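Local structure of protoporphyrinogen oxidase (Exiguobacterium sibiricum, 3LOV) at residues T306-A311 / G365-D370; H371-S376 / R405-L410; G434-G439 / K455-S460. The protein probably catalyses the FAD-dependent oxidation of coproporphyrinogen III to coproporphyrin III in heme b biosynthesis, with oxygen as the electron acceptor. One frame throughout, in Å; residues are numbered along the deposited sequence.

Contact 1 (T306-A311 / G365-D370). With FAD (flavin-adenine dinucleotide), chain B.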
loop_
_atom_site.group_PDB
_atom_site.type_symbol
_atom_site.label_atom_id
_atom_site.label_comp_id
_atom_site.label_asym_id
_atom_site.label_seq_id
_atom_site.Cartn_x
_atom_site.Cartn_y
_atom_site.Cartn_z
ATOM N N THR A 306 4.468 -2.616 -13.939
ATOM C CA THR A 306 5.766 -2.522 -13.320
ATOM C C THR A 306 5.689 -2.376 -11.825
ATOM O O THR A 306 4.644 -2.005 -11.267
ATOM C CB THR A 306 6.574 -1.297 -13.826
ATOM O OG1 THR A 306 5.912 -0.090 -13.402
ATOM C CG2 THR A 306 6.755 -1.309 -15.387
ATOM N N THR A 307 6.835 -2.618 -11.179
ATOM C CA THR A 307 6.945 -2.499 -9.751
ATOM C C THR A 307 8.279 -1.874 -9.377
ATOM O O THR A 307 9.179 -1.723 -10.227
ATOM C CB THR A 307 6.868 -3.895 -9.072
ATOM O OG1 THR A 307 7.933 -4.704 -9.560
ATOM C CG2 THR A 307 5.482 -4.594 -9.291
ATOM N N HIS A 308 8.401 -1.522 -8.100
ATOM C CA HIS A 308 9.701 -1.225 -7.484
ATOM C C HIS A 308 9.786 -1.914 -6.121
ATOM O O HIS A 308 8.757 -2.330 -5.550
ATOM C CB HIS A 308 9.917 0.302 -7.390
ATOM C CG HIS A 308 9.072 0.975 -6.359
ATOM N ND1 HIS A 308 7.793 1.427 -6.616
ATOM C CD2 HIS A 308 9.322 1.271 -5.060
ATOM C CE1 HIS A 308 7.291 1.964 -5.520
ATOM N NE2 HIS A 308 8.196 1.887 -4.561
ATOM N N SER A 309 11.008 -2.040 -5.601
ATOM C CA SER A 309 11.272 -2.638 -4.293
ATOM C C SER A 309 11.477 -1.588 -3.228
ATOM O O SER A 309 11.986 -0.520 -3.497
ATOM C CB SER A 309 12.533 -3.526 -4.329
ATOM O OG SER A 309 12.341 -4.574 -5.255
ATOM N N THR A 310 11.114 -1.947 -2.004
ATOM C CA THR A 310 11.214 -1.077 -0.857
ATOM C C THR A 310 11.926 -1.831 0.263
ATOM O O THR A 310 11.687 -3.026 0.447
ATOM C CB THR A 310 9.797 -0.638 -0.333
ATOM O OG1 THR A 310 9.024 -0.060 -1.399
ATOM C CG2 THR A 310 9.920 0.384 0.832
ATOM N N ALA A 311 12.816 -1.146 0.976
ATOM C CA ALA A 311 13.290 -1.607 2.294
ATOM C C ALA A 311 12.758 -0.691 3.413
ATOM O O ALA A 311 12.670 0.540 3.249
ATOM C CB ALA A 311 14.799 -1.641 2.351
ATOM N N GLY A 365 13.551 3.242 -1.506
ATOM C CA GLY A 365 13.093 2.651 -2.743
ATOM C C GLY A 365 12.043 3.497 -3.437
ATOM O O GLY A 365 11.063 3.887 -2.818
ATOM N N ARG A 366 12.281 3.804 -4.716
ATOM C CA ARG A 366 11.314 4.503 -5.598
ATOM C C ARG A 366 11.255 3.817 -6.946
ATOM O O ARG A 366 12.186 3.083 -7.300
ATOM C CB ARG A 366 11.772 5.955 -5.862
ATOM C CG ARG A 366 12.017 6.801 -4.634
ATOM C CD ARG A 366 12.456 8.169 -5.089
ATOM N NE ARG A 366 12.684 9.066 -3.974
ATOM C CZ ARG A 366 11.731 9.770 -3.370
ATOM N NH1 ARG A 366 10.481 9.691 -3.775
ATOM N NH2 ARG A 366 12.039 10.537 -2.342
ATOM N N PRO A 367 10.211 4.095 -7.735
ATOM C CA PRO A 367 10.184 3.485 -9.060
ATOM C C PRO A 367 11.333 4.038 -9.940
ATOM O O PRO A 367 11.559 5.274 -10.029
ATOM C CB PRO A 367 8.814 3.891 -9.608
ATOM C CG PRO A 367 8.443 5.109 -8.790
ATOM C CD PRO A 367 8.976 4.844 -7.452
ATOM N N GLY A 368 12.093 3.115 -10.510
ATOM C CA GLY A 368 13.216 3.468 -11.331
ATOM C C GLY A 368 14.444 3.821 -10.524
ATOM O O GLY A 368 15.485 4.112 -11.106
ATOM N N ASN A 369 14.368 3.742 -9.193
ATOM C CA ASN A 369 15.493 4.126 -8.333
ATOM C C ASN A 369 15.376 3.401 -7.004
ATOM O O ASN A 369 14.843 3.938 -6.040
ATOM C CB ASN A 369 15.440 5.662 -8.186
ATOM C CG ASN A 369 16.518 6.253 -7.274
ATOM O OD1 ASN A 369 17.488 5.604 -6.904
ATOM N ND2 ASN A 369 16.320 7.536 -6.902
ATOM N N ASP A 370 15.801 2.140 -6.974
ATOM C CA ASP A 370 15.646 1.322 -5.771
ATOM C C ASP A 370 16.828 0.368 -5.573
ATOM O O ASP A 370 16.703 -0.658 -4.878
ATOM C CB ASP A 370 14.321 0.530 -5.835
ATOM C CG ASP A 370 14.248 -0.406 -7.024
ATOM O OD1 ASP A 370 15.202 -0.431 -7.794
ATOM O OD2 ASP A 370 13.227 -1.108 -7.211
HETATM P PA FAD B . 1.785 -10.759 -0.575
HETATM O O1A FAD B . 1.750 -10.210 0.811
HETATM O O2A FAD B . 2.925 -10.404 -1.455
HETATM O O5B FAD B . 1.689 -12.345 -0.485
HETATM C C5B FAD B . 1.997 -13.189 -1.564
HETATM C C4B FAD B . 2.202 -14.602 -1.004
HETATM O O4B FAD B . 2.314 -15.554 -2.064
HETATM C C3B FAD B . 3.451 -14.668 -0.149
HETATM O O3B FAD B . 3.214 -15.336 1.078
HETATM C C2B FAD B . 4.394 -15.423 -1.065
HETATM O O2B FAD B . 5.322 -16.189 -0.383
HETATM C C1B FAD B . 3.457 -16.330 -1.835
HETATM N N9A FAD B . 3.967 -16.830 -3.121
HETATM C C8A FAD B . 4.780 -16.254 -4.073
HETATM N N7A FAD B . 4.972 -17.118 -5.102
HETATM C C5A FAD B . 4.282 -18.262 -4.809
HETATM C C6A FAD B . 4.085 -19.472 -5.478
HETATM N N6A FAD B . 4.605 -19.687 -6.683
HETATM N N1A FAD B . 3.308 -20.460 -4.895
HETATM C C2A FAD B . 2.695 -20.243 -3.684
HETATM N N3A FAD B . 2.869 -19.034 -3.036
HETATM C C4A FAD B . 3.658 -18.084 -3.577
HETATM N N1 FAD B . -1.063 -1.524 2.640
HETATM C C2 FAD B . -1.798 -0.873 3.592
HETATM O O2 FAD B . -3.030 -0.994 3.630
HETATM N N3 FAD B . -1.166 -0.058 4.497
HETATM C C4 FAD B . 0.166 0.144 4.474
HETATM O O4 FAD B . 0.665 0.854 5.327
HETATM C C4X FAD B . 0.931 -0.471 3.505
HETATM N N5 FAD B . 2.306 -0.305 3.504
HETATM C C5X FAD B . 3.056 -0.960 2.524
HETATM C C6 FAD B . 4.443 -0.778 2.477
HETATM C C7 FAD B . 5.209 -1.428 1.495
HETATM C C7M FAD B . 6.696 -1.237 1.456
HETATM C C8 FAD B . 4.594 -2.297 0.573
HETATM C C8M FAD B . 5.381 -3.010 -0.512
HETATM C C9 FAD B . 3.218 -2.498 0.620
HETATM C C9A FAD B . 2.432 -1.830 1.587
HETATM N N10 FAD B . 1.046 -2.028 1.635
HETATM C C10 FAD B . 0.301 -1.334 2.596
HETATM C "C1'" FAD B . 0.299 -2.915 0.666
HETATM C "C2'" FAD B . 0.100 -4.304 1.321
HETATM O "O2'" FAD B . 1.340 -4.868 1.538
HETATM C "C3'" FAD B . -0.731 -5.266 0.461
HETATM O "O3'" FAD B . -2.073 -4.807 0.554
HETATM C "C4'" FAD B . -0.728 -6.749 0.911
HETATM O "O4'" FAD B . 0.389 -7.167 1.673
HETATM C "C5'" FAD B . -0.758 -7.689 -0.279
HETATM O "O5'" FAD B . -0.908 -9.007 0.185
HETATM P P FAD B . -1.032 -10.178 -0.867
HETATM O O1P FAD B . -1.841 -9.784 -2.074
HETATM O O2P FAD B . -1.401 -11.502 -0.243
HETATM O O3P FAD B . 0.493 -10.346 -1.434
HETATM O O HOH W 1 9.937 0.845 -11.079
HETATM O O HOH W 2 8.228 2.561 -1.764
HETATM O O HOH W 3 13.729 -4.011 -7.497
#
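His308 and Ser309 of strand 307-318 meet Pro367 and Asp370 of the loop that follows strand 357-364 in a partly buried strand-to-loop contact, which joins one straight hydrogen bond to a proline laid over an imidazole. The backbone N of Ser309 donates to Asp370 OD2 at 2.9 Å with an N-H...O angle of 178°, reaching the lone pair anti to the other carboxylate oxygen. Asp370 CG sits between its own backbone N and carbonyl carbon (chi1 60°), a torsion that swings the carboxylate onto the strand. A water bound to Ser309 OG gives OD2 a second bond at 3.0 Å, while OG is also hydrogen-bonded to the N of Asp408. Strands 357-364 and 307-318 are antiparallel neighbours in the large mixed sheet, and the loop leaves that pairing through a type II beta turn from Arg366 to Asn369, with Pro367 and Gly368 at its two central positions. The turn brings Pro367 CD over a face of the His308 ring, 3.9 Å from its centroid, a CH-pi contact in which both side chains point the same way. At the ring edge, a water in its plane links His308 NE2 (2.9 Å) to Thr310 OG1 (2.8 Å). Gly365 CA lies 3.4 Å from Ser309 O, where a side chain would collide with that oxygen. Thr310 also packs on the cofactor, its CB 3.6 Å from FAD C7M.

Contact 2 (H371-S376 / R405-L410). With FAD (flavin-adenine dinucleotide), chain B.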
loop_
_atom_site.group_PDB
_atom_site.type_symbol
_atom_site.label_atom_id
_atom_site.label_comp_id
_atom_site.label_asym_id
_atom_site.label_seq_id
_atom_site.Cartn_x
_atom_site.Cartn_y
_atom_site.Cartn_z
ATOM N N HIS A 371 17.972 0.714 -6.170
ATOM C CA HIS A 371 19.125 -0.189 -6.138
ATOM C C HIS A 371 19.598 -0.462 -4.715
ATOM O O HIS A 371 20.061 -1.552 -4.439
ATOM C CB HIS A 371 20.300 0.388 -6.948
ATOM C CG HIS A 371 21.159 1.322 -6.167
ATOM N ND1 HIS A 371 20.802 2.634 -5.931
ATOM C CD2 HIS A 371 22.350 1.132 -5.549
ATOM C CE1 HIS A 371 21.742 3.211 -5.204
ATOM N NE2 HIS A 371 22.692 2.322 -4.962
ATOM N N LEU A 372 19.527 0.534 -3.829
ATOM C CA LEU A 372 19.900 0.319 -2.414
ATOM C C LEU A 372 19.216 -0.882 -1.786
ATOM O O LEU A 372 19.803 -1.489 -0.888
ATOM C CB LEU A 372 19.612 1.524 -1.528
ATOM C CG LEU A 372 20.714 2.561 -1.379
ATOM C CD1 LEU A 372 20.263 3.595 -0.365
ATOM C CD2 LEU A 372 22.040 1.906 -0.962
ATOM N N VAL A 373 18.008 -1.218 -2.250
ATOM C CA VAL A 373 17.231 -2.322 -1.655
ATOM C C VAL A 373 17.911 -3.698 -1.901
ATOM O O VAL A 373 17.819 -4.613 -1.067
ATOM C CB VAL A 373 15.788 -2.327 -2.187
ATOM C CG1 VAL A 373 14.991 -3.376 -1.497
ATOM C CG2 VAL A 373 15.146 -0.960 -1.958
ATOM N N HIS A 374 18.630 -3.807 -3.016
ATOM C CA HIS A 374 19.382 -5.007 -3.367
ATOM C C HIS A 374 20.793 -5.039 -2.781
ATOM O O HIS A 374 21.475 -6.029 -2.934
ATOM C CB HIS A 374 19.474 -5.164 -4.893
ATOM C CG HIS A 374 18.159 -5.057 -5.601
ATOM N ND1 HIS A 374 17.427 -6.160 -5.991
ATOM C CD2 HIS A 374 17.422 -3.972 -5.954
ATOM C CE1 HIS A 374 16.319 -5.757 -6.590
ATOM N NE2 HIS A 374 16.281 -4.434 -6.563
ATOM N N GLU A 375 21.237 -3.977 -2.120
ATOM C CA GLU A 375 22.563 -3.967 -1.515
ATOM C C GLU A 375 22.535 -4.638 -0.153
ATOM O O GLU A 375 21.477 -4.917 0.403
ATOM C CB GLU A 375 23.108 -2.535 -1.361
ATOM C CG GLU A 375 23.285 -1.779 -2.671
ATOM C CD GLU A 375 24.373 -2.378 -3.592
ATOM O OE1 GLU A 375 25.343 -2.940 -3.056
ATOM O OE2 GLU A 375 24.256 -2.282 -4.846
ATOM N N SER A 376 23.720 -4.893 0.378
ATOM C CA SER A 376 23.876 -5.497 1.708
ATOM C C SER A 376 23.265 -4.658 2.820
ATOM O O SER A 376 23.178 -3.435 2.687
ATOM C CB SER A 376 25.379 -5.636 2.035
ATOM O OG SER A 376 25.970 -4.373 2.347
ATOM N N ARG A 405 12.831 -6.192 3.637
ATOM C CA ARG A 405 12.921 -5.932 2.193
ATOM C C ARG A 405 11.681 -6.501 1.537
ATOM O O ARG A 405 11.384 -7.676 1.702
ATOM C CB ARG A 405 14.173 -6.583 1.566
ATOM C CG ARG A 405 15.504 -5.893 1.916
ATOM C CD ARG A 405 16.705 -6.638 1.325
ATOM N NE ARG A 405 17.968 -5.944 1.572
ATOM C CZ ARG A 405 18.694 -6.054 2.674
ATOM N NH1 ARG A 405 18.296 -6.844 3.665
ATOM N NH2 ARG A 405 19.843 -5.382 2.778
ATOM N N LEU A 406 10.974 -5.656 0.802
ATOM C CA LEU A 406 9.754 -6.029 0.116
ATOM C C LEU A 406 10.018 -5.929 -1.379
ATOM O O LEU A 406 9.821 -4.850 -1.993
ATOM C CB LEU A 406 8.634 -5.123 0.577
ATOM C CG LEU A 406 8.421 -5.218 2.104
ATOM C CD1 LEU A 406 9.145 -4.080 2.911
ATOM C CD2 LEU A 406 6.966 -5.207 2.365
HETATM N N MSE A 407 10.544 -7.034 -1.933
HETATM C CA MSE A 407 10.946 -7.092 -3.338
HETATM C C MSE A 407 9.719 -6.983 -4.281
HETATM O O MSE A 407 8.708 -7.659 -4.071
HETATM C CB MSE A 407 11.713 -8.395 -3.660
HETATM C CG MSE A 407 13.052 -8.606 -2.925
HETATM SE SE MSE A 407 14.142 -7.014 -2.689
HETATM C CE MSE A 407 14.609 -6.541 -4.506
ATOM N N ASP A 408 9.830 -6.144 -5.327
ATOM C CA ASP A 408 8.766 -5.971 -6.333
ATOM C C ASP A 408 7.385 -5.815 -5.699
ATOM O O ASP A 408 6.410 -6.380 -6.197
ATOM C CB ASP A 408 8.726 -7.158 -7.313
ATOM C CG ASP A 408 10.124 -7.579 -7.773
ATOM O OD1 ASP A 408 11.012 -6.695 -7.936
ATOM O OD2 ASP A 408 10.359 -8.795 -7.912
ATOM N N GLY A 409 7.314 -5.021 -4.640
ATOM C CA GLY A 409 6.135 -4.983 -3.756
ATOM C C GLY A 409 5.046 -4.022 -4.193
ATOM O O GLY A 409 3.875 -4.229 -3.880
ATOM N N LEU A 410 5.426 -2.956 -4.892
ATOM C CA LEU A 410 4.482 -1.933 -5.249
ATOM C C LEU A 410 4.263 -1.815 -6.747
ATOM O O LEU A 410 5.126 -1.366 -7.469
ATOM C CB LEU A 410 4.895 -0.595 -4.621
ATOM C CG LEU A 410 4.774 -0.573 -3.083
ATOM C CD1 LEU A 410 5.526 0.619 -2.449
ATOM C CD2 LEU A 410 3.305 -0.655 -2.617
HETATM P PA FAD B . 1.785 -10.759 -0.575
HETATM O O1A FAD B . 1.750 -10.210 0.811
HETATM O O2A FAD B . 2.925 -10.404 -1.455
HETATM O O5B FAD B . 1.689 -12.345 -0.485
HETATM C C5B FAD B . 1.997 -13.189 -1.564
HETATM C C4B FAD B . 2.202 -14.602 -1.004
HETATM O O4B FAD B . 2.314 -15.554 -2.064
HETATM C C3B FAD B . 3.451 -14.668 -0.149
HETATM O O3B FAD B . 3.214 -15.336 1.078
HETATM C C2B FAD B . 4.394 -15.423 -1.065
HETATM O O2B FAD B . 5.322 -16.189 -0.383
HETATM C C1B FAD B . 3.457 -16.330 -1.835
HETATM N N9A FAD B . 3.967 -16.830 -3.121
HETATM C C8A FAD B . 4.780 -16.254 -4.073
HETATM N N7A FAD B . 4.972 -17.118 -5.102
HETATM C C5A FAD B . 4.282 -18.262 -4.809
HETATM C C6A FAD B . 4.085 -19.472 -5.478
HETATM N N6A FAD B . 4.605 -19.687 -6.683
HETATM N N1A FAD B . 3.308 -20.460 -4.895
HETATM C C2A FAD B . 2.695 -20.243 -3.684
HETATM N N3A FAD B . 2.869 -19.034 -3.036
HETATM C C4A FAD B . 3.658 -18.084 -3.577
HETATM N N1 FAD B . -1.063 -1.524 2.640
HETATM C C2 FAD B . -1.798 -0.873 3.592
HETATM O O2 FAD B . -3.030 -0.994 3.630
HETATM N N3 FAD B . -1.166 -0.058 4.497
HETATM C C4 FAD B . 0.166 0.144 4.474
HETATM O O4 FAD B . 0.665 0.854 5.327
HETATM C C4X FAD B . 0.931 -0.471 3.505
HETATM N N5 FAD B . 2.306 -0.305 3.504
HETATM C C5X FAD B . 3.056 -0.960 2.524
HETATM C C6 FAD B . 4.443 -0.778 2.477
HETATM C C7 FAD B . 5.209 -1.428 1.495
HETATM C C7M FAD B . 6.696 -1.237 1.456
HETATM C C8 FAD B . 4.594 -2.297 0.573
HETATM C C8M FAD B . 5.381 -3.010 -0.512
HETATM C C9 FAD B . 3.218 -2.498 0.620
HETATM C C9A FAD B . 2.432 -1.830 1.587
HETATM N N10 FAD B . 1.046 -2.028 1.635
HETATM C C10 FAD B . 0.301 -1.334 2.596
HETATM C "C1'" FAD B . 0.299 -2.915 0.666
HETATM C "C2'" FAD B . 0.100 -4.304 1.321
HETATM O "O2'" FAD B . 1.340 -4.868 1.538
HETATM C "C3'" FAD B . -0.731 -5.266 0.461
HETATM O "O3'" FAD B . -2.073 -4.807 0.554
HETATM C "C4'" FAD B . -0.728 -6.749 0.911
HETATM O "O4'" FAD B . 0.389 -7.167 1.673
HETATM C "C5'" FAD B . -0.758 -7.689 -0.279
HETATM O "O5'" FAD B . -0.908 -9.007 0.185
HETATM P P FAD B . -1.032 -10.178 -0.867
HETATM O O1P FAD B . -1.841 -9.784 -2.074
HETATM O O2P FAD B . -1.401 -11.502 -0.243
HETATM O O3P FAD B . 0.493 -10.346 -1.434
#
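Val373, in a short run of helical backbone, lies nearest Arg405, with 6.8 Å between their CA atoms, just before the second segment turns a corner at Met407 and Asp408. The guanidinium donates to two carbonyls of the first segment through clearly bent bonds. Arg405 NE meets Val373 O at 3.0 Å (N-H...O 141°), exactly in the guanidinium plane, and Arg405 NH2 reaches Glu375 O at 2.9 Å, tilted 29° from that plane. An extended chain from CG to NE (chi3 176°) carries the group across to them, and NH1 makes a salt bridge with Asp377 in helix 377-392, right after the N-cap residue Ser376. A leucine in place of Arg405 would probably leave both carbonyls without this donor and the Asp377 carboxylate without its charged mate, the approach to the helix free to shift. The selenium of Met407 (selenomethionine) passes Val373 CG1 at 3.9 Å, the two chains lying alongside with their ends reversed. Leu410 CG packs 3.6 Å from FAD C8M, and a side chain at Gly409 would run into that same methyl. Gly409 and Leu410 both face His308, the pairing of a classic beta bulge, here beside the flavin's dimethylbenzene end.

Contact 3 (G434-G439 / K455-S460)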
loop_
_atom_site.group_PDB
_atom_site.type_symbol
_atom_site.label_atom_id
_atom_site.label_comp_id
_atom_site.label_asym_id
_atom_site.label_seq_id
_atom_site.Cartn_x
_atom_site.Cartn_y
_atom_site.Cartn_z
ATOM N N GLY A 434 -12.330 -21.607 -14.500
ATOM C CA GLY A 434 -12.099 -21.947 -13.092
ATOM C C GLY A 434 -10.855 -21.339 -12.424
ATOM O O GLY A 434 -10.563 -21.628 -11.254
ATOM N N ILE A 435 -10.117 -20.498 -13.136
ATOM C CA ILE A 435 -8.960 -19.863 -12.529
ATOM C C ILE A 435 -9.264 -18.388 -12.337
ATOM O O ILE A 435 -9.712 -17.714 -13.260
ATOM C CB ILE A 435 -7.669 -20.164 -13.322
ATOM C CG1 ILE A 435 -7.468 -21.695 -13.382
ATOM C CG2 ILE A 435 -6.442 -19.464 -12.703
ATOM C CD1 ILE A 435 -6.107 -22.135 -13.847
ATOM N N TYR A 436 -9.071 -17.922 -11.100
ATOM C CA TYR A 436 -9.435 -16.568 -10.667
ATOM C C TYR A 436 -8.179 -15.946 -10.075
ATOM O O TYR A 436 -7.257 -16.659 -9.637
ATOM C CB TYR A 436 -10.603 -16.597 -9.640
ATOM C CG TYR A 436 -11.895 -17.183 -10.201
ATOM C CD1 TYR A 436 -12.129 -18.567 -10.240
ATOM C CD2 TYR A 436 -12.870 -16.361 -10.703
ATOM C CE1 TYR A 436 -13.323 -19.088 -10.818
ATOM C CE2 TYR A 436 -14.062 -16.868 -11.260
ATOM C CZ TYR A 436 -14.268 -18.228 -11.311
ATOM O OH TYR A 436 -15.446 -18.648 -11.855
ATOM N N LEU A 437 -8.119 -14.620 -10.137
ATOM C CA LEU A 437 -6.997 -13.822 -9.631
ATOM C C LEU A 437 -7.442 -12.839 -8.555
ATOM O O LEU A 437 -8.486 -12.202 -8.693
ATOM C CB LEU A 437 -6.390 -12.997 -10.790
ATOM C CG LEU A 437 -6.068 -13.726 -12.076
ATOM C CD1 LEU A 437 -5.606 -12.781 -13.176
ATOM C CD2 LEU A 437 -4.993 -14.765 -11.808
ATOM N N ALA A 438 -6.603 -12.651 -7.532
ATOM C CA ALA A 438 -6.850 -11.671 -6.477
ATOM C C ALA A 438 -5.540 -11.241 -5.839
ATOM O O ALA A 438 -4.535 -11.946 -5.889
ATOM C CB ALA A 438 -7.821 -12.253 -5.397
ATOM N N GLY A 439 -5.545 -10.052 -5.264
ATOM C CA GLY A 439 -4.367 -9.478 -4.674
ATOM C C GLY A 439 -4.014 -8.083 -5.135
ATOM O O GLY A 439 -4.765 -7.416 -5.842
ATOM N N LYS A 455 -12.592 -11.374 -1.237
ATOM C CA LYS A 455 -14.029 -11.585 -1.039
ATOM C C LYS A 455 -14.803 -11.570 -2.360
ATOM O O LYS A 455 -15.623 -12.465 -2.628
ATOM C CB LYS A 455 -14.600 -10.525 -0.112
ATOM C CG LYS A 455 -15.994 -10.861 0.471
ATOM C CD LYS A 455 -16.606 -9.608 1.108
ATOM C CE LYS A 455 -17.729 -9.931 2.092
ATOM N NZ LYS A 455 -18.363 -11.215 1.762
ATOM N N THR A 456 -14.559 -10.567 -3.200
ATOM C CA THR A 456 -15.261 -10.544 -4.483
ATOM C C THR A 456 -14.888 -11.776 -5.354
ATOM O O THR A 456 -15.748 -12.309 -6.048
ATOM C CB THR A 456 -14.997 -9.235 -5.242
ATOM O OG1 THR A 456 -15.183 -8.150 -4.336
ATOM C CG2 THR A 456 -15.963 -9.054 -6.400
HETATM N N MSE A 457 -13.630 -12.232 -5.361
HETATM C CA MSE A 457 -13.340 -13.389 -6.212
HETATM C C MSE A 457 -13.967 -14.660 -5.624
HETATM O O MSE A 457 -14.544 -15.455 -6.351
HETATM C CB MSE A 457 -11.859 -13.582 -6.511
HETATM C CG MSE A 457 -11.269 -12.489 -7.380
HETATM SE SE MSE A 457 -12.069 -12.389 -9.139
HETATM C CE MSE A 457 -13.064 -10.709 -9.106
ATOM N N ILE A 458 -13.912 -14.842 -4.316
ATOM C CA ILE A 458 -14.607 -15.996 -3.719
ATOM C C ILE A 458 -16.102 -15.986 -4.080
ATOM O O ILE A 458 -16.630 -17.009 -4.529
ATOM C CB ILE A 458 -14.375 -16.099 -2.156
ATOM C CG1 ILE A 458 -12.927 -16.456 -1.867
ATOM C CG2 ILE A 458 -15.350 -17.083 -1.480
ATOM C CD1 ILE A 458 -12.361 -17.560 -2.695
ATOM N N GLU A 459 -16.752 -14.836 -3.898
ATOM C CA GLU A 459 -18.155 -14.630 -4.256
ATOM C C GLU A 459 -18.479 -15.037 -5.698
ATOM O O GLU A 459 -19.500 -15.653 -5.954
ATOM C CB GLU A 459 -18.548 -13.140 -4.112
ATOM C CG GLU A 459 -18.805 -12.638 -2.677
ATOM C CD GLU A 459 -18.997 -11.125 -2.616
ATOM O OE1 GLU A 459 -19.029 -10.449 -3.675
ATOM O OE2 GLU A 459 -19.131 -10.608 -1.498
ATOM N N SER A 460 -17.624 -14.652 -6.640
ATOM C CA SER A 460 -17.891 -14.910 -8.039
ATOM C C SER A 460 -17.703 -16.404 -8.358
ATOM O O SER A 460 -18.334 -16.905 -9.267
ATOM C CB SER A 460 -17.057 -14.005 -8.932
ATOM O OG SER A 460 -15.774 -14.523 -9.089
#
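Met457 (selenomethionine) places CG anti to its own carbonyl carbon (chi1 -67°) and bends again at the next two bonds, which folds its chain against Leu437 and Tyr436, while Ser460 holds OG between its backbone N and carbonyl carbon (chi1 82°), a torsion that turns OG to the Tyr436 ring. The tightest approach is Met457 CG to Leu437 O at 3.1 Å, with SE 3.6 Å from the same oxygen. That carbonyl is not left to the apolar chain alone, since Arg425 NH2 of helix 417-431 donates to it. The selenium then comes to the edge of the tyrosine ring, close to its plane, 4.3 Å from Tyr436 CD2. One atom further round the same ring, toward its hydroxyl end, Ser460 OG stands 3.6 Å from Tyr436 CE2. Its polar need is met within the helix, where OG donates to Met457 O at 3.1 Å, one turn back.

Strand 435-437 is an outermost strand of the five-stranded parallel sheet, in the 3-2-1-4-5 order of a Rossmann-type FAD-binding domain, and helix 447-463 packs against it. Over the short segments their axes approach to 8.9 Å and run nearly antiparallel, at 160°, as expected where a helix returns across a parallel sheet. Tyr436 and Ala438 both direct their CB toward the helix, and Ala438 CB rests 4.0 Å from Met457 CG. Met457 also touches Leu282 of strand 280-283; Tyr436 pairs with that strand through backbone bonds to Val281 and Leu283.

Past the end of the strand, Ala438 touches Thr15, an FAD-binding residue, and Gly439 lies in the FAD pocket, its N held by Ser453 OG at the earlier part of helix 447-463.

Contacts 1 and 2 are neighbours, their centres 7 Å apart. Each ties the connection between strand 357-364 and helix 377-392 to one of two paired strands, 307-318 and 400-411, in the large mixed sheet. Thr310 O to Leu406 N, 2.7 Å and probably a hydrogen bond, joins them, and both touch the dimethylbenzene end of FAD. They differ in exposure and chemistry: contact 1 is partly buried and relies on an aspartate, waters and a CH-pi packing, whereas contact 2 lies at the surface and uses arginine on backbone carbonyls. Contact 3, about 28 Å and 29 Å from contacts 1 and 2 between centres, is buried strand-to-helix packing in the parallel sheet, mostly apolar across the interface.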